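Local structure of pyridoxal 5'-phosphate synthase subunit PdxT (Thermus thermophilus, 2YWD) at residues A[13-16]-A[17-21]; A[54-57]-A[58-62]. The protein probably hydrolyses glutamine to glutamate and ammonia, passing the ammonia to its partner PdxS for the synthesis of pyridoxal 5'-phosphate. All coordinates share one frame; numbering follows the deposited sequence.

Interaction 1: A[13-16]-A[17-21]; sequences DFRE and HKEAL
E16 and A20 are one helical turn apart at the start of helix 14-22, the crossover helix of the beta-alpha-beta unit that joins strands 5-8 and 29-31. Their link is the backbone bond from A20 N to E16 O (3.0 Å), and E19 N to R15 O (3.0 Å, nearly straight at 161°) repeats the pattern one residue earlier.

The E16 carboxylate folds back toward its neighbour. Its chain bends at CB-CG (chi2 67°), bringing OE2 beside the edge of the R15 guanidinium, which grips that single oxygen with two nitrogens. R15 NH2 meets the syn lone pair of E16 OE2 at 3.0 Å, whereas R15 NE, 3.2 Å from E16 OE2, approaches from above the carboxylate plane. With an alanine here, the guanidinium of R15 would lose both bonds and is likely to be set free to turn.

H17 faces the protein interior. Its CB lies 3.6 Å from F14 O, while its buried imidazole is satisfied at both nitrogens, NE2 by T80 OG1 and ND1 by H182 NE2. The same side chain touches E174, predicted to belong to the charge relay, so this turn borders the probable catalytic site.

On the outer side, R15 and E19 run alongside each other: E19 OE1 rests 3.5 Å from R15 CG, but lies well out of the guanidinium plane, with no N-H aimed at it.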
ATOM      1  N   ASP A  13       7.613  -7.087  -5.453  1.00 12.75           N
ATOM      2  CA  ASP A  13       7.195  -8.231  -4.672  1.00 13.57           C
ATOM      3  C   ASP A  13       5.704  -8.498  -4.505  1.00 14.31           C
ATOM      4  O   ASP A  13       5.185  -8.548  -3.387  1.00 14.58           O
ATOM      5  CB  ASP A  13       7.901  -8.138  -3.322  1.00 14.58           C
ATOM      6  CG  ASP A  13       9.412  -8.000  -3.483  1.00 16.60           C
ATOM      7  OD1 ASP A  13       9.987  -8.773  -4.278  1.00 17.54           O
ATOM      8  OD2 ASP A  13      10.028  -7.130  -2.830  1.00 15.74           O
ATOM      9  N   PHE A  14       5.025  -8.694  -5.629  1.00 13.22           N
ATOM     10  CA  PHE A  14       3.597  -8.989  -5.622  1.00 14.18           C
ATOM     11  C   PHE A  14       3.390 -10.447  -5.212  1.00 14.59           C
ATOM     12  O   PHE A  14       2.351 -10.806  -4.671  1.00 13.19           O
ATOM     13  CB  PHE A  14       3.001  -8.731  -7.013  1.00 15.16           C
ATOM     14  CG  PHE A  14       3.745  -9.410  -8.134  1.00 15.55           C
ATOM     15  CD1 PHE A  14       3.497 -10.743  -8.454  1.00 17.89           C
ATOM     16  CD2 PHE A  14       4.712  -8.717  -8.856  1.00 14.00           C
ATOM     17  CE1 PHE A  14       4.205 -11.377  -9.482  1.00 17.82           C
ATOM     18  CE2 PHE A  14       5.424  -9.338  -9.883  1.00 15.69           C
ATOM     19  CZ  PHE A  14       5.169 -10.669 -10.196  1.00 15.81           C
ATOM     20  N   ARG A  15       4.394 -11.282  -5.470  1.00 15.46           N
ATOM     21  CA  ARG A  15       4.329 -12.701  -5.123  1.00 15.12           C
ATOM     22  C   ARG A  15       3.954 -12.894  -3.654  1.00 15.20           C
ATOM     23  O   ARG A  15       3.046 -13.658  -3.332  1.00 14.20           O
ATOM     24  CB  ARG A  15       5.683 -13.368  -5.404  1.00 17.88           C
ATOM     25  CG  ARG A  15       5.794 -14.829  -4.972  1.00 21.33           C
ATOM     26  CD  ARG A  15       7.208 -15.350  -5.247  1.00 23.18           C
ATOM     27  NE  ARG A  15       8.212 -14.600  -4.494  1.00 26.49           N
ATOM     28  CZ  ARG A  15       9.503 -14.529  -4.812  1.00 27.96           C
ATOM     29  NH1 ARG A  15       9.966 -15.164  -5.881  1.00 28.84           N
ATOM     30  NH2 ARG A  15      10.334 -13.814  -4.064  1.00 28.55           N
ATOM     31  N   GLU A  16       4.653 -12.193  -2.765  1.00 14.52           N
ATOM     32  CA  GLU A  16       4.395 -12.307  -1.333  1.00 14.38           C
ATOM     33  C   GLU A  16       2.960 -11.950  -0.939  1.00 13.38           C
ATOM     34  O   GLU A  16       2.402 -12.546  -0.015  1.00 12.83           O
ATOM     35  CB  GLU A  16       5.375 -11.431  -0.545  1.00 16.06           C
ATOM     36  CG  GLU A  16       6.795 -11.980  -0.426  1.00 20.38           C
ATOM     37  CD  GLU A  16       7.547 -12.029  -1.745  1.00 24.10           C
ATOM     38  OE1 GLU A  16       7.171 -11.300  -2.692  1.00 25.14           O
ATOM     39  OE2 GLU A  16       8.533 -12.791  -1.830  1.00 26.74           O
ATOM     40  N   HIS A  17       2.365 -10.971  -1.618  1.00 11.78           N
ATOM     41  CA  HIS A  17       0.985 -10.590  -1.309  1.00 11.63           C
ATOM     42  C   HIS A  17       0.003 -11.658  -1.793  1.00 13.66           C
ATOM     43  O   HIS A  17      -1.002 -11.932  -1.132  1.00 12.90           O
ATOM     44  CB  HIS A  17       0.639  -9.232  -1.936  1.00 10.04           C
ATOM     45  CG  HIS A  17       1.063  -8.056  -1.103  1.00  9.69           C
ATOM     46  ND1 HIS A  17       0.449  -7.726   0.087  1.00 11.73           N
ATOM     47  CD2 HIS A  17       2.028  -7.126  -1.298  1.00  9.99           C
ATOM     48  CE1 HIS A  17       1.015  -6.643   0.589  1.00 11.10           C
ATOM     49  NE2 HIS A  17       1.977  -6.258  -0.233  1.00  7.65           N
ATOM     50  N   LYS A  18       0.291 -12.259  -2.944  1.00 14.76           N
ATOM     51  CA  LYS A  18      -0.576 -13.312  -3.467  1.00 16.51           C
ATOM     52  C   LYS A  18      -0.581 -14.478  -2.479  1.00 17.27           C
ATOM     53  O   LYS A  18      -1.624 -15.063  -2.202  1.00 17.78           O
ATOM     54  CB  LYS A  18      -0.073 -13.800  -4.827  1.00 19.14           C
ATOM     55  CG  LYS A  18      -0.077 -12.743  -5.917  1.00 23.53           C
ATOM     56  CD  LYS A  18       0.366 -13.324  -7.259  1.00 28.37           C
ATOM     57  CE  LYS A  18      -0.697 -14.239  -7.871  1.00 31.27           C
ATOM     58  NZ  LYS A  18      -1.006 -15.439  -7.041  1.00 34.71           N
ATOM     59  N   GLU A  19       0.595 -14.806  -1.955  1.00 18.42           N
ATOM     60  CA  GLU A  19       0.730 -15.893  -0.991  1.00 19.82           C
ATOM     61  C   GLU A  19      -0.018 -15.561   0.291  1.00 19.36           C
ATOM     62  O   GLU A  19      -0.699 -16.414   0.862  1.00 18.04           O
ATOM     63  CB  GLU A  19       2.204 -16.141  -0.676  1.00 22.98           C
ATOM     64  CG  GLU A  19       3.007 -16.660  -1.850  1.00 27.83           C
ATOM     65  CD  GLU A  19       4.489 -16.734  -1.548  1.00 31.82           C
ATOM     66  OE1 GLU A  19       5.255 -17.188  -2.427  1.00 34.13           O
ATOM     67  OE2 GLU A  19       4.891 -16.336  -0.432  1.00 34.77           O
ATOM     68  N   ALA A  20       0.108 -14.318   0.745  1.00 17.72           N
ATOM     69  CA  ALA A  20      -0.570 -13.891   1.959  1.00 17.74           C
ATOM     70  C   ALA A  20      -2.082 -13.965   1.767  1.00 18.04           C
ATOM     71  O   ALA A  20      -2.814 -14.349   2.681  1.00 19.37           O
ATOM     72  CB  ALA A  20      -0.153 -12.467   2.325  1.00 16.46           C
ATOM     73  N   LEU A  21      -2.546 -13.602   0.576  1.00 17.97           N
ATOM     74  CA  LEU A  21      -3.974 -13.624   0.272  1.00 17.45           C
ATOM     75  C   LEU A  21      -4.553 -15.036   0.223  1.00 19.15           C
ATOM     76  O   LEU A  21      -5.754 -15.224   0.415  1.00 19.42           O
ATOM     77  CB  LEU A  21      -4.247 -12.890  -1.047  1.00 15.45           C
ATOM     78  CG  LEU A  21      -4.134 -11.361  -0.960  1.00 14.24           C
ATOM     79  CD1 LEU A  21      -4.190 -10.739  -2.352  1.00 12.69           C
ATOM     80  CD2 LEU A  21      -5.264 -10.825  -0.089  1.00 13.53           C
TER

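Interaction 2: A[54-57]-A[58-62]; sequences GKLA and REYGI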
ATOM      1  N   GLY A  54       5.763   3.263 -10.439  1.00 12.31           N
ATOM      2  CA  GLY A  54       5.088   4.483 -10.848  1.00 13.24           C
ATOM      3  C   GLY A  54       5.177   4.732 -12.345  1.00 13.45           C
ATOM      4  O   GLY A  54       4.169   5.024 -12.996  1.00 13.89           O
ATOM      5  N   LYS A  55       6.379   4.614 -12.900  1.00 12.88           N
ATOM      6  CA  LYS A  55       6.578   4.847 -14.332  1.00 15.60           C
ATOM      7  C   LYS A  55       5.724   3.922 -15.195  1.00 15.03           C
ATOM      8  O   LYS A  55       5.018   4.378 -16.093  1.00 14.11           O
ATOM      9  CB  LYS A  55       8.055   4.673 -14.705  1.00 17.99           C
ATOM     10  CG  LYS A  55       8.378   5.053 -16.148  1.00 25.05           C
ATOM     11  CD  LYS A  55       9.867   4.922 -16.462  1.00 30.89           C
ATOM     12  CE  LYS A  55      10.293   3.466 -16.610  1.00 34.22           C
ATOM     13  NZ  LYS A  55       9.645   2.815 -17.789  1.00 37.57           N
ATOM     14  N   LEU A  56       5.782   2.624 -14.914  1.00 14.64           N
ATOM     15  CA  LEU A  56       5.020   1.645 -15.684  1.00 14.84           C
ATOM     16  C   LEU A  56       3.504   1.782 -15.512  1.00 15.18           C
ATOM     17  O   LEU A  56       2.755   1.648 -16.481  1.00 14.83           O
ATOM     18  CB  LEU A  56       5.469   0.223 -15.316  1.00 14.23           C
ATOM     19  CG  LEU A  56       6.952  -0.085 -15.562  1.00 15.45           C
ATOM     20  CD1 LEU A  56       7.259  -1.512 -15.130  1.00 15.54           C
ATOM     21  CD2 LEU A  56       7.288   0.120 -17.039  1.00 16.92           C
ATOM     22  N   ALA A  57       3.047   2.051 -14.290  1.00 14.63           N
ATOM     23  CA  ALA A  57       1.613   2.202 -14.054  1.00 14.61           C
ATOM     24  C   ALA A  57       1.078   3.398 -14.844  1.00 14.97           C
ATOM     25  O   ALA A  57      -0.051   3.382 -15.332  1.00 13.57           O
ATOM     26  CB  ALA A  57       1.336   2.389 -12.571  1.00 15.45           C
ATOM     27  N   ARG A  58       1.896   4.437 -14.964  1.00 13.02           N
ATOM     28  CA  ARG A  58       1.498   5.625 -15.704  1.00 15.49           C
ATOM     29  C   ARG A  58       1.487   5.309 -17.197  1.00 15.94           C
ATOM     30  O   ARG A  58       0.506   5.580 -17.892  1.00 17.15           O
ATOM     31  CB  ARG A  58       2.462   6.783 -15.411  1.00 14.42           C
ATOM     32  CG  ARG A  58       2.196   8.052 -16.216  1.00 17.01           C
ATOM     33  CD  ARG A  58       2.889   9.259 -15.589  1.00 16.27           C
ATOM     34  NE  ARG A  58       2.285   9.610 -14.305  1.00 15.72           N
ATOM     35  CZ  ARG A  58       2.691  10.611 -13.534  1.00 16.43           C
ATOM     36  NH1 ARG A  58       3.709  11.370 -13.912  1.00 14.37           N
ATOM     37  NH2 ARG A  58       2.070  10.863 -12.388  1.00 15.86           N
ATOM     38  N   GLU A  59       2.574   4.717 -17.680  1.00 16.89           N
ATOM     39  CA  GLU A  59       2.692   4.369 -19.092  1.00 18.96           C
ATOM     40  C   GLU A  59       1.596   3.449 -19.602  1.00 18.86           C
ATOM     41  O   GLU A  59       1.127   3.613 -20.727  1.00 18.61           O
ATOM     42  CB  GLU A  59       4.047   3.718 -19.367  1.00 21.51           C
ATOM     43  CG  GLU A  59       5.191   4.700 -19.491  1.00 26.36           C
ATOM     44  CD  GLU A  59       6.518   4.008 -19.726  1.00 29.98           C
ATOM     45  OE1 GLU A  59       6.512   2.896 -20.301  1.00 31.98           O
ATOM     46  OE2 GLU A  59       7.563   4.582 -19.350  1.00 31.82           O
ATOM     47  N   TYR A  60       1.184   2.483 -18.787  1.00 17.93           N
ATOM     48  CA  TYR A  60       0.151   1.539 -19.211  1.00 19.74           C
ATOM     49  C   TYR A  60      -1.281   2.015 -18.976  1.00 18.38           C
ATOM     50  O   TYR A  60      -2.229   1.267 -19.207  1.00 18.85           O
ATOM     51  CB  TYR A  60       0.355   0.184 -18.524  1.00 22.94           C
ATOM     52  CG  TYR A  60       1.725  -0.429 -18.743  1.00 28.10           C
ATOM     53  CD1 TYR A  60       2.405  -0.263 -19.950  1.00 31.13           C
ATOM     54  CD2 TYR A  60       2.330  -1.197 -17.750  1.00 31.18           C
ATOM     55  CE1 TYR A  60       3.655  -0.848 -20.162  1.00 33.46           C
ATOM     56  CE2 TYR A  60       3.579  -1.789 -17.951  1.00 33.47           C
ATOM     57  CZ  TYR A  60       4.233  -1.609 -19.159  1.00 35.08           C
ATOM     58  OH  TYR A  60       5.464  -2.193 -19.361  1.00 37.70           O
ATOM     59  N   GLY A  61      -1.437   3.254 -18.523  1.00 16.52           N
ATOM     60  CA  GLY A  61      -2.767   3.787 -18.276  1.00 16.40           C
ATOM     61  C   GLY A  61      -3.431   3.269 -17.007  1.00 15.70           C
ATOM     62  O   GLY A  61      -4.593   3.577 -16.737  1.00 12.51           O
ATOM     63  N   ILE A  62      -2.701   2.486 -16.222  1.00 13.98           N
ATOM     64  CA  ILE A  62      -3.251   1.931 -14.988  1.00 13.00           C
ATOM     65  C   ILE A  62      -3.460   3.018 -13.933  1.00 12.71           C
ATOM     66  O   ILE A  62      -4.485   3.046 -13.255  1.00 12.27           O
ATOM     67  CB  ILE A  62      -2.335   0.801 -14.448  1.00 14.16           C
ATOM     68  CG1 ILE A  62      -2.396  -0.392 -15.413  1.00 15.18           C
ATOM     69  CG2 ILE A  62      -2.778   0.367 -13.050  1.00 15.19           C
ATOM     70  CD1 ILE A  62      -1.384  -1.490 -15.139  1.00 16.56           C
TER
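A Schellman motif ends helix 50-59, and A57 and I62 meet across it. G61 leaves the helical conformation with a positive phi of 76° and turns the chain straight into helix 62-71, for which it is also the N-cap residue. The evidence for the motif lies in the backbone: G61 N donates to R58 O at 3.1 Å, and I62 N comes to 2.9 Å from A57 O. A57 CB points away from 58-62 yet still lies 4.4 Å from I62 CB. The buried A57 and I62 thus form the inner side of the corner, where L10 also touches A57.

One residue back, L56 and Y60 lie side by side and point the same way. L56 CB sits 3.8 Å from Y60 CE2, and L56 CD2 is 3.8 Å from Y60 OH, so the leucine covers the CE2-to-OH end of the ring, while the inner part lies near L56 O. The backbone bond Y60 N to L56 O (2.9 Å) sets the two residues one turn apart, on the same side of the helix; L10 touches this pair too.

K55 and E59 form the charged pair, their chains crossing at a slant. K55 sets out with CG opposite its backbone N (chi1 -173°), stays extended through chi2, then bends at its last two torsions so that NZ curls back to E59 OE2 at 3.1 Å. The ammonium meets that oxygen 41° out of the carboxylate plane. R58 points another way and pairs with E63 at the start of the next helix.

The K55-E59 bridge, between exposed residues four apart on the helix, probably partly neutralises both charges at the surface, whereas the turn itself is defined by the backbone bonds and by G61.

In the fold
Interaction 1 precedes interaction 2 along the chain; their centres lie 21 Å apart, and their nearest atoms, about 10 Å apart, do not touch. Each belongs to a helix that follows a parallel strand of the seven-stranded mixed sheet: helix 14-22 comes after strand 5-8, and helix 50-59 after strand 42-45. These two strands are neighbours in that sheet. The loops between strand and helix tie the regions together, since L10 touches L56, A57 and Y60, and D13 is backbone-bonded to G47. Next to G47 are G48, E49 and S50, predicted to bind glutamine. H17 touches E174 of the predicted charge relay, placing interaction 1 beside the probable catalytic centre; interaction 2 closes the helix that S50 begins.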